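Local coordinates for maltose-binding protein MalE1 (Thermotoga maritima, PDB 6DTU), which probably binds maltose and longer malto-oligosaccharides for uptake across the membrane, and holds a maltotetraose in this structure, at residues A153-Y156 with F161-G164; F148-S151 with Y157-P160; P79-L84 with G99-I104. One frame throughout, in Å; residues are numbered along the deposited sequence.

Interaction 1: A153-Y156 with F161-G164. With GLC (alpha-D-glucopyranose), chain C; GLC (alpha-D-glucopyranose), chain B.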
loop_
_atom_site.group_PDB
_atom_site.type_symbol
_atom_site.label_atom_id
_atom_site.label_comp_id
_atom_site.label_asym_id
_atom_site.label_seq_id
_atom_site.Cartn_x
_atom_site.Cartn_y
_atom_site.Cartn_z
ATOM N N ALA A 153 3.441 4.887 14.036
ATOM C CA ALA A 153 4.717 4.200 14.196
ATOM C C ALA A 153 5.036 3.286 13.029
ATOM O O ALA A 153 5.980 2.491 13.108
ATOM C CB ALA A 153 4.719 3.408 15.503
ATOM N N GLU A 154 4.285 3.399 11.949
ATOM C CA GLU A 154 4.397 2.507 10.806
ATOM C C GLU A 154 5.035 3.281 9.658
ATOM O O GLU A 154 4.443 4.238 9.143
ATOM C CB GLU A 154 3.004 1.995 10.435
ATOM C CG GLU A 154 3.000 0.710 9.666
ATOM C CD GLU A 154 1.600 0.125 9.496
ATOM O OE1 GLU A 154 0.655 0.515 10.235
ATOM O OE2 GLU A 154 1.454 -0.748 8.612
ATOM N N PHE A 155 6.228 2.850 9.248
ATOM C CA PHE A 155 7.019 3.594 8.264
ATOM C C PHE A 155 6.238 3.898 6.989
ATOM O O PHE A 155 6.361 4.993 6.420
ATOM C CB PHE A 155 8.278 2.789 7.944
ATOM C CG PHE A 155 9.059 3.289 6.748
ATOM C CD1 PHE A 155 9.461 4.609 6.657
ATOM C CD2 PHE A 155 9.456 2.409 5.755
ATOM C CE1 PHE A 155 10.185 5.056 5.574
ATOM C CE2 PHE A 155 10.195 2.843 4.664
ATOM C CZ PHE A 155 10.567 4.171 4.574
ATOM N N TYR A 156 5.454 2.936 6.498
ATOM C CA TYR A 156 4.722 3.153 5.257
ATOM C C TYR A 156 3.864 4.425 5.314
ATOM O O TYR A 156 3.782 5.178 4.330
ATOM C CB TYR A 156 3.887 1.916 4.937
ATOM C CG TYR A 156 3.063 2.047 3.673
ATOM C CD1 TYR A 156 3.568 1.668 2.421
ATOM C CD2 TYR A 156 1.772 2.571 3.722
ATOM C CE1 TYR A 156 2.800 1.812 1.252
ATOM C CE2 TYR A 156 1.004 2.698 2.555
ATOM C CZ TYR A 156 1.538 2.322 1.338
ATOM O OH TYR A 156 0.782 2.464 0.218
ATOM N N PHE A 161 6.182 12.103 4.860
ATOM C CA PHE A 161 6.944 13.170 5.520
ATOM C C PHE A 161 8.436 13.000 5.283
ATOM O O PHE A 161 9.156 13.970 5.009
ATOM C CB PHE A 161 6.719 13.150 7.034
ATOM C CG PHE A 161 5.301 13.396 7.477
ATOM C CD1 PHE A 161 4.353 13.982 6.649
ATOM C CD2 PHE A 161 4.925 13.033 8.760
ATOM C CE1 PHE A 161 3.068 14.191 7.097
ATOM C CE2 PHE A 161 3.640 13.242 9.212
ATOM C CZ PHE A 161 2.703 13.814 8.387
ATOM N N ILE A 162 8.915 11.767 5.437
ATOM C CA ILE A 162 10.326 11.450 5.246
ATOM C C ILE A 162 10.769 11.811 3.831
ATOM O O ILE A 162 11.800 12.464 3.629
ATOM C CB ILE A 162 10.542 9.957 5.568
ATOM C CG1 ILE A 162 10.349 9.725 7.071
ATOM C CG2 ILE A 162 11.894 9.439 5.027
ATOM C CD1 ILE A 162 10.250 8.280 7.452
ATOM N N PHE A 163 10.010 11.358 2.824
ATOM C CA PHE A 163 10.391 11.626 1.447
ATOM C C PHE A 163 10.156 13.075 1.061
ATOM O O PHE A 163 10.927 13.635 0.271
ATOM C CB PHE A 163 9.633 10.700 0.498
ATOM C CG PHE A 163 9.892 9.223 0.737
ATOM C CD1 PHE A 163 11.072 8.776 1.306
ATOM C CD2 PHE A 163 8.940 8.289 0.376
ATOM C CE1 PHE A 163 11.286 7.427 1.520
ATOM C CE2 PHE A 163 9.146 6.957 0.563
ATOM C CZ PHE A 163 10.326 6.512 1.145
ATOM N N GLY A 164 9.117 13.702 1.600
ATOM C CA GLY A 164 8.862 15.091 1.251
ATOM C C GLY A 164 10.041 15.990 1.568
ATOM O O GLY A 164 10.363 16.905 0.803
HETATM C C1 GLC C . -1.639 -1.054 2.400
HETATM C C2 GLC C . -0.752 -0.985 1.211
HETATM C C3 GLC C . 0.417 -1.847 1.372
HETATM C C4 GLC C . 1.208 -1.476 2.610
HETATM C C5 GLC C . 0.316 -1.490 3.888
HETATM C C6 GLC C . 0.964 -0.902 5.025
HETATM O O2 GLC C . -1.515 -1.499 0.081
HETATM O O3 GLC C . 1.343 -1.679 0.235
HETATM O O4 GLC C . 2.264 -2.473 2.844
HETATM O O5 GLC C . -0.887 -0.610 3.577
HETATM O O6 GLC C . 0.224 -1.237 6.187
HETATM C C1 GLC B . 3.574 -2.071 2.597
HETATM C C2 GLC B . 4.280 -3.147 1.871
HETATM C C3 GLC B . 4.366 -4.402 2.684
HETATM C C4 GLC B . 5.073 -4.184 3.964
HETATM C C5 GLC B . 4.374 -3.076 4.791
HETATM C C6 GLC B . 5.104 -2.730 5.940
HETATM O O2 GLC B . 3.548 -3.439 0.648
HETATM O O3 GLC B . 5.063 -5.433 1.916
HETATM O O4 GLC B . 5.024 -5.429 4.715
HETATM O O5 GLC B . 4.249 -1.810 3.886
HETATM O O6 GLC B . 4.369 -1.758 6.653
#

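Interaction 2: F148-S151 with Y157-P160. With GLC (alpha-D-glucopyranose), chain C.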
loop_
_atom_site.group_PDB
_atom_site.type_symbol
_atom_site.label_atom_id
_atom_site.label_comp_id
_atom_site.label_asym_id
_atom_site.label_seq_id
_atom_site.Cartn_x
_atom_site.Cartn_y
_atom_site.Cartn_z
ATOM N N PHE A 148 -7.258 14.069 14.057
ATOM C CA PHE A 148 -6.366 13.498 13.053
ATOM C C PHE A 148 -5.810 12.176 13.562
ATOM O O PHE A 148 -5.421 12.069 14.727
ATOM C CB PHE A 148 -5.211 14.458 12.741
ATOM C CG PHE A 148 -4.213 13.906 11.767
ATOM C CD1 PHE A 148 -4.511 13.836 10.410
ATOM C CD2 PHE A 148 -2.997 13.402 12.221
ATOM C CE1 PHE A 148 -3.602 13.283 9.509
ATOM C CE2 PHE A 148 -2.075 12.860 11.328
ATOM C CZ PHE A 148 -2.386 12.803 9.967
ATOM N N ILE A 149 -5.788 11.167 12.685
ATOM C CA ILE A 149 -5.178 9.874 12.983
ATOM C C ILE A 149 -4.458 9.340 11.751
ATOM O O ILE A 149 -4.997 9.356 10.642
ATOM C CB ILE A 149 -6.186 8.804 13.462
ATOM C CG1 ILE A 149 -7.268 9.367 14.377
ATOM C CG2 ILE A 149 -5.447 7.671 14.186
ATOM C CD1 ILE A 149 -8.298 8.293 14.727
ATOM N N THR A 150 -3.273 8.782 11.971
ATOM C CA THR A 150 -2.703 7.821 11.039
ATOM C C THR A 150 -1.937 6.796 11.861
ATOM O O THR A 150 -1.904 6.868 13.095
ATOM C CB THR A 150 -1.883 8.483 9.925
ATOM O OG1 THR A 150 -1.586 7.494 8.929
ATOM C CG2 THR A 150 -0.567 9.038 10.480
ATOM N N SER A 151 -1.336 5.824 11.174
ATOM C CA SER A 151 -0.566 4.796 11.869
ATOM C C SER A 151 0.796 5.394 12.215
ATOM O O SER A 151 1.738 5.358 11.421
ATOM C CB SER A 151 -0.476 3.549 11.000
ATOM O OG SER A 151 -0.018 2.462 11.787
ATOM N N TYR A 157 3.264 4.706 6.471
ATOM C CA TYR A 157 2.385 5.863 6.614
ATOM C C TYR A 157 3.118 7.160 6.947
ATOM O O TYR A 157 2.567 8.247 6.716
ATOM C CB TYR A 157 1.295 5.561 7.658
ATOM C CG TYR A 157 0.395 4.463 7.164
ATOM C CD1 TYR A 157 -0.738 4.760 6.414
ATOM C CD2 TYR A 157 0.700 3.122 7.388
ATOM C CE1 TYR A 157 -1.538 3.752 5.894
ATOM C CE2 TYR A 157 -0.097 2.128 6.894
ATOM C CZ TYR A 157 -1.220 2.448 6.160
ATOM O OH TYR A 157 -2.010 1.468 5.646
ATOM N N ILE A 158 4.338 7.080 7.487
ATOM C CA ILE A 158 5.143 8.266 7.763
ATOM C C ILE A 158 6.060 8.597 6.590
ATOM O O ILE A 158 6.590 9.716 6.512
ATOM C CB ILE A 158 5.934 8.022 9.059
ATOM C CG1 ILE A 158 4.988 7.616 10.198
ATOM C CG2 ILE A 158 6.750 9.253 9.491
ATOM C CD1 ILE A 158 3.857 8.586 10.424
ATOM N N ALA A 159 6.246 7.664 5.662
ATOM C CA ALA A 159 7.046 7.936 4.474
ATOM C C ALA A 159 6.720 9.241 3.755
ATOM O O ALA A 159 7.666 9.884 3.275
ATOM C CB ALA A 159 6.988 6.746 3.502
ATOM N N PRO A 160 5.459 9.680 3.603
ATOM C CA PRO A 160 5.242 10.951 2.901
ATOM C C PRO A 160 6.005 12.106 3.531
ATOM O O PRO A 160 6.475 12.985 2.793
ATOM C CB PRO A 160 3.721 11.161 2.971
ATOM C CG PRO A 160 3.152 9.797 3.168
ATOM C CD PRO A 160 4.174 9.065 4.000
HETATM C C1 GLC C . -1.639 -1.054 2.400
HETATM C C2 GLC C . -0.752 -0.985 1.211
HETATM C C3 GLC C . 0.417 -1.847 1.372
HETATM C C4 GLC C . 1.208 -1.476 2.610
HETATM C C5 GLC C . 0.316 -1.490 3.888
HETATM C C6 GLC C . 0.964 -0.902 5.025
HETATM O O2 GLC C . -1.515 -1.499 0.081
HETATM O O3 GLC C . 1.343 -1.679 0.235
HETATM O O4 GLC C . 2.264 -2.473 2.844
HETATM O O5 GLC C . -0.887 -0.610 3.577
HETATM O O6 GLC C . 0.224 -1.237 6.187
#

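Interaction 3: P79-L84 with G99-I104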
loop_
_atom_site.group_PDB
_atom_site.type_symbol
_atom_site.label_atom_id
_atom_site.label_comp_id
_atom_site.label_asym_id
_atom_site.label_seq_id
_atom_site.Cartn_x
_atom_site.Cartn_y
_atom_site.Cartn_z
ATOM N N PRO A 79 4.402 -15.659 -18.891
ATOM C CA PRO A 79 4.738 -15.475 -20.300
ATOM C C PRO A 79 3.784 -14.484 -20.936
ATOM O O PRO A 79 2.705 -14.184 -20.417
ATOM C CB PRO A 79 4.572 -16.873 -20.899
ATOM C CG PRO A 79 4.696 -17.799 -19.711
ATOM C CD PRO A 79 4.074 -17.061 -18.575
ATOM N N ASN A 80 4.207 -13.968 -22.083
ATOM C CA ASN A 80 3.405 -12.983 -22.777
ATOM C C ASN A 80 2.007 -13.548 -23.039
ATOM O O ASN A 80 1.818 -14.747 -23.250
ATOM C CB ASN A 80 4.114 -12.614 -24.083
ATOM C CG ASN A 80 5.412 -11.841 -23.855
ATOM O OD1 ASN A 80 5.797 -11.508 -22.717
ATOM N ND2 ASN A 80 6.120 -11.584 -24.947
ATOM N N PHE A 81 1.021 -12.663 -23.025
ATOM C CA PHE A 81 -0.358 -13.055 -23.261
ATOM C C PHE A 81 -1.024 -11.924 -24.018
ATOM O O PHE A 81 -0.524 -10.801 -24.041
ATOM C CB PHE A 81 -1.098 -13.362 -21.943
ATOM C CG PHE A 81 -1.028 -12.250 -20.927
ATOM C CD1 PHE A 81 -2.117 -11.421 -20.730
ATOM C CD2 PHE A 81 0.123 -12.033 -20.173
ATOM C CE1 PHE A 81 -2.064 -10.383 -19.800
ATOM C CE2 PHE A 81 0.187 -11.001 -19.244
ATOM C CZ PHE A 81 -0.916 -10.171 -19.063
ATOM N N SER A 82 -2.137 -12.243 -24.667
ATOM C CA SER A 82 -2.749 -11.304 -25.607
ATOM C C SER A 82 -3.166 -9.995 -24.941
ATOM O O SER A 82 -3.120 -8.936 -25.573
ATOM C CB SER A 82 -3.946 -11.954 -26.284
ATOM O OG SER A 82 -4.943 -12.248 -25.322
ATOM N N ASP A 83 -3.586 -10.038 -23.684
ATOM C CA ASP A 83 -4.001 -8.812 -23.017
ATOM C C ASP A 83 -2.856 -8.007 -22.429
ATOM O O ASP A 83 -3.127 -6.954 -21.861
ATOM C CB ASP A 83 -5.045 -9.075 -21.940
ATOM C CG ASP A 83 -6.405 -9.326 -22.529
ATOM O OD1 ASP A 83 -7.132 -8.348 -22.778
ATOM O OD2 ASP A 83 -6.731 -10.504 -22.787
ATOM N N LEU A 84 -1.606 -8.447 -22.584
ATOM C CA LEU A 84 -0.487 -7.735 -21.973
ATOM C C LEU A 84 -0.419 -6.276 -22.429
ATOM O O LEU A 84 -0.171 -5.377 -21.614
ATOM C CB LEU A 84 0.813 -8.482 -22.296
ATOM C CG LEU A 84 2.156 -7.891 -21.885
ATOM C CD1 LEU A 84 2.261 -7.985 -20.375
ATOM C CD2 LEU A 84 3.303 -8.621 -22.580
ATOM N N GLY A 99 14.259 -8.979 -15.844
ATOM C CA GLY A 99 13.828 -9.163 -17.213
ATOM C C GLY A 99 12.534 -9.920 -17.420
ATOM O O GLY A 99 12.105 -10.073 -18.571
ATOM N N LYS A 100 11.892 -10.403 -16.365
ATOM C CA LYS A 100 10.685 -11.205 -16.508
ATOM C C LYS A 100 9.535 -10.584 -15.731
ATOM O O LYS A 100 9.740 -9.915 -14.721
ATOM C CB LYS A 100 10.909 -12.622 -15.992
ATOM C CG LYS A 100 12.028 -13.380 -16.725
ATOM C CD LYS A 100 12.222 -14.770 -16.156
ATOM C CE LYS A 100 13.373 -15.481 -16.834
ATOM N NZ LYS A 100 13.418 -16.929 -16.487
ATOM N N LEU A 101 8.323 -10.824 -16.206
ATOM C CA LEU A 101 7.122 -10.374 -15.526
ATOM C C LEU A 101 6.692 -11.423 -14.510
ATOM O O LEU A 101 6.692 -12.621 -14.806
ATOM C CB LEU A 101 6.012 -10.204 -16.558
ATOM C CG LEU A 101 4.671 -9.705 -16.037
ATOM C CD1 LEU A 101 4.827 -8.281 -15.538
ATOM C CD2 LEU A 101 3.604 -9.810 -17.115
ATOM N N TYR A 102 6.311 -10.963 -13.312
ATOM C CA TYR A 102 5.964 -11.848 -12.208
ATOM C C TYR A 102 4.569 -11.602 -11.645
ATOM O O TYR A 102 4.202 -12.207 -10.637
ATOM C CB TYR A 102 7.015 -11.737 -11.100
ATOM C CG TYR A 102 8.303 -12.443 -11.409
ATOM C CD1 TYR A 102 8.404 -13.817 -11.280
ATOM C CD2 TYR A 102 9.409 -11.740 -11.843
ATOM C CE1 TYR A 102 9.597 -14.481 -11.556
ATOM C CE2 TYR A 102 10.601 -12.386 -12.125
ATOM C CZ TYR A 102 10.680 -13.762 -11.994
ATOM O OH TYR A 102 11.873 -14.408 -12.266
ATOM N N GLY A 103 3.772 -10.754 -12.261
ATOM C CA GLY A 103 2.417 -10.604 -11.775
ATOM C C GLY A 103 1.540 -9.879 -12.765
ATOM O O GLY A 103 2.022 -9.183 -13.659
ATOM N N ILE A 104 0.238 -10.031 -12.566
ATOM C CA ILE A 104 -0.749 -9.251 -13.307
ATOM C C ILE A 104 -1.243 -8.140 -12.398
ATOM O O ILE A 104 -1.960 -8.410 -11.405
ATOM C CB ILE A 104 -1.886 -10.132 -13.845
ATOM C CG1 ILE A 104 -1.337 -11.201 -14.806
ATOM C CG2 ILE A 104 -2.897 -9.277 -14.615
ATOM C CD1 ILE A 104 -2.346 -11.758 -15.788
#

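Interaction 1: A153-Y156 with F161-G164
Phe155 meets Ile162 and Phe163 two turns further along the same helix, and through these three buried side chains the two segments hide about 112 Å² between them. The methyl CD1 of Ile162 sits at the rim of the Phe155 ring and close to its plane, 3.7 Å from Phe155 CE1. Beside it, Phe163 arrives obliquely: its CZ comes within 4.2 Å of Phe155 CZ, and the two side chains run at about a right angle. The torsion of Phe155 explains the reach, since CG trans to the backbone N (chi1 168°) sends the ring along the helix toward the later turn. No hydrogen bond joins the segments, so this first shell is purely apolar.

The residues flanking Phe155 look to the sugar instead. Tyr156 presents a ring face to the glucose of chain C, whose C4 lies 3.8 Å above the ring plane and over its centre, an aromatic platform under a pyranose as is common in carbohydrate-binding sites. The neighbouring glucose of chain B brings its C1 to 3.7 Å from Tyr156 CD1. Glu154, with its chain extended, accepts a hydrogen bond from the chain C glucose, O6 to OE2, at 2.8 Å. Its other carboxylate oxygen, OE1, bonds to Ser151 OG, a second-shell contact that helps fix the carboxylate's rotation. Glu154 is also the N-cap residue, so pocket and helix start coincide.

Further out, Asn345 OD1 takes the N-H of Phe155, tying the first turn of helix 155-164 to helix 341-352, which also packs Met344 on Phe155 and Trp341 on Tyr156. Helix 187-201 covers Ile162, while Phe260 of strand 260-268 meets Phe163 edge-to-face.

Interaction 2: F148-S151 with Y157-P160
The ring of Tyr157 is shared between Ser151 and Thr150 across the contact and a glucose of chain C at its edge. Near the ring plane lies the sugar's O6, 3.5 Å from Tyr157 CE2, and the phenolic OH comes to 3.1 Å from the ring oxygen O5 of the same glucose. The protein partners both approach obliquely from one side of the ring, near its root: Ser151 CB is 3.8 Å from Tyr157 CD2, and Thr150 OG1 lies the same 3.8 Å from Tyr157 CD1. OG1 is also 3.7 Å from Tyr157 CB. The aromatic group is thus backed on one side near its base by the chain leaving the strand and reaches the oligosaccharide with its far end.

Neither hydroxyl spends its polarity on the tyrosine. Thr150 OG1 is hydrogen-bonded to the carbonyl O of Ile227, and Ser151 OG is taken up by Glu154. Ile158 adds a smaller van der Waals touch: its CD1 lies 4.0 Å from the carbonyl O of Ser151 and 4.4 Å from Thr150 CG2. Both its side-chain torsions are near -55°, which folds CD1 back toward the earlier segment.

Helix 155-164 is kinked at Pro160, whose nitrogen carries no hydrogen for the preceding turn. Strand 146-149, an outer strand of its sheet, lies parallel to strand 223-228, and Ile149 bonds through its backbone to Met225. Met214 of helix 211-219 rests against both Thr150 and Tyr157.

Interaction 3: P79-L84 with G99-I104
Phe81 points its ring between Leu101 and Ile104, and the three side chains meet at different attitudes. Phe81 and Leu101 run at about a right angle: the CD2 methyl of Leu101 sits at the ring's edge, near its plane, 4.2 Å from Phe81 CE2. Phe81 and Ile104 approach each other from opposite directions, which brings Ile104 CD1 to 3.9 Å from Phe81 CZ, oblique to the ring. Leu84 and Leu101 slide past one another in opposing senses, with Leu84 CD1 4.0 Å from Leu101 CD2. A single methyl, CD2 of Leu101, therefore serves both Phe81 and Leu84.

The ring's posture is prepared within its own segment. Phe81 has CG lodged between the backbone N and the carbonyl carbon (chi1 54°), and one face of the ring is covered by Leu84 CB, 3.9 Å above its centre, while Pro79 O lies in the plane at the edge. A backbone hydrogen bond from Leu84 N to Phe81 O, 3.0 Å long, closes the turn that brings Leu84 over this face. Across the contact the interaction is wholly apolar and partly buried, a small hydrophobic cluster well removed from the sugar pocket.

Asp83 in the same turn makes a salt bridge to Arg305. The loop 79-84 follows helix 66-71, and its neighbour Ile78 bonds through the backbone to Leu101. Ile104 in turn bonds to Phe266 in the antiparallel strand 260-268, and helix 275-286 packs Thr283 against both Phe81 and Ile104, so the cluster lies between that helix and the sheet that holds strands 100-109 and 260-268.

From the N terminus, interaction 3 comes first and is complete before the others begin: it closes a loop holding helix 89-94 and strand 96-97, and joins a connecting loop to strand 100-109. Interaction 2 then opens at 148-151 and interaction 1 at 153-156; they close at 157-160 and 161-164 respectively, so the two cross. Interaction 2 joins the chain just after strand 146-149 to helix 155-164, and interaction 1 links the start and end of that one helix; both touch the same glucose, their centres about 7 Å apart. Interaction 3 lies about 32 and 34 Å from interactions 1 and 2, centre to centre, consistent with the two-lobed architecture of periplasmic binding proteins.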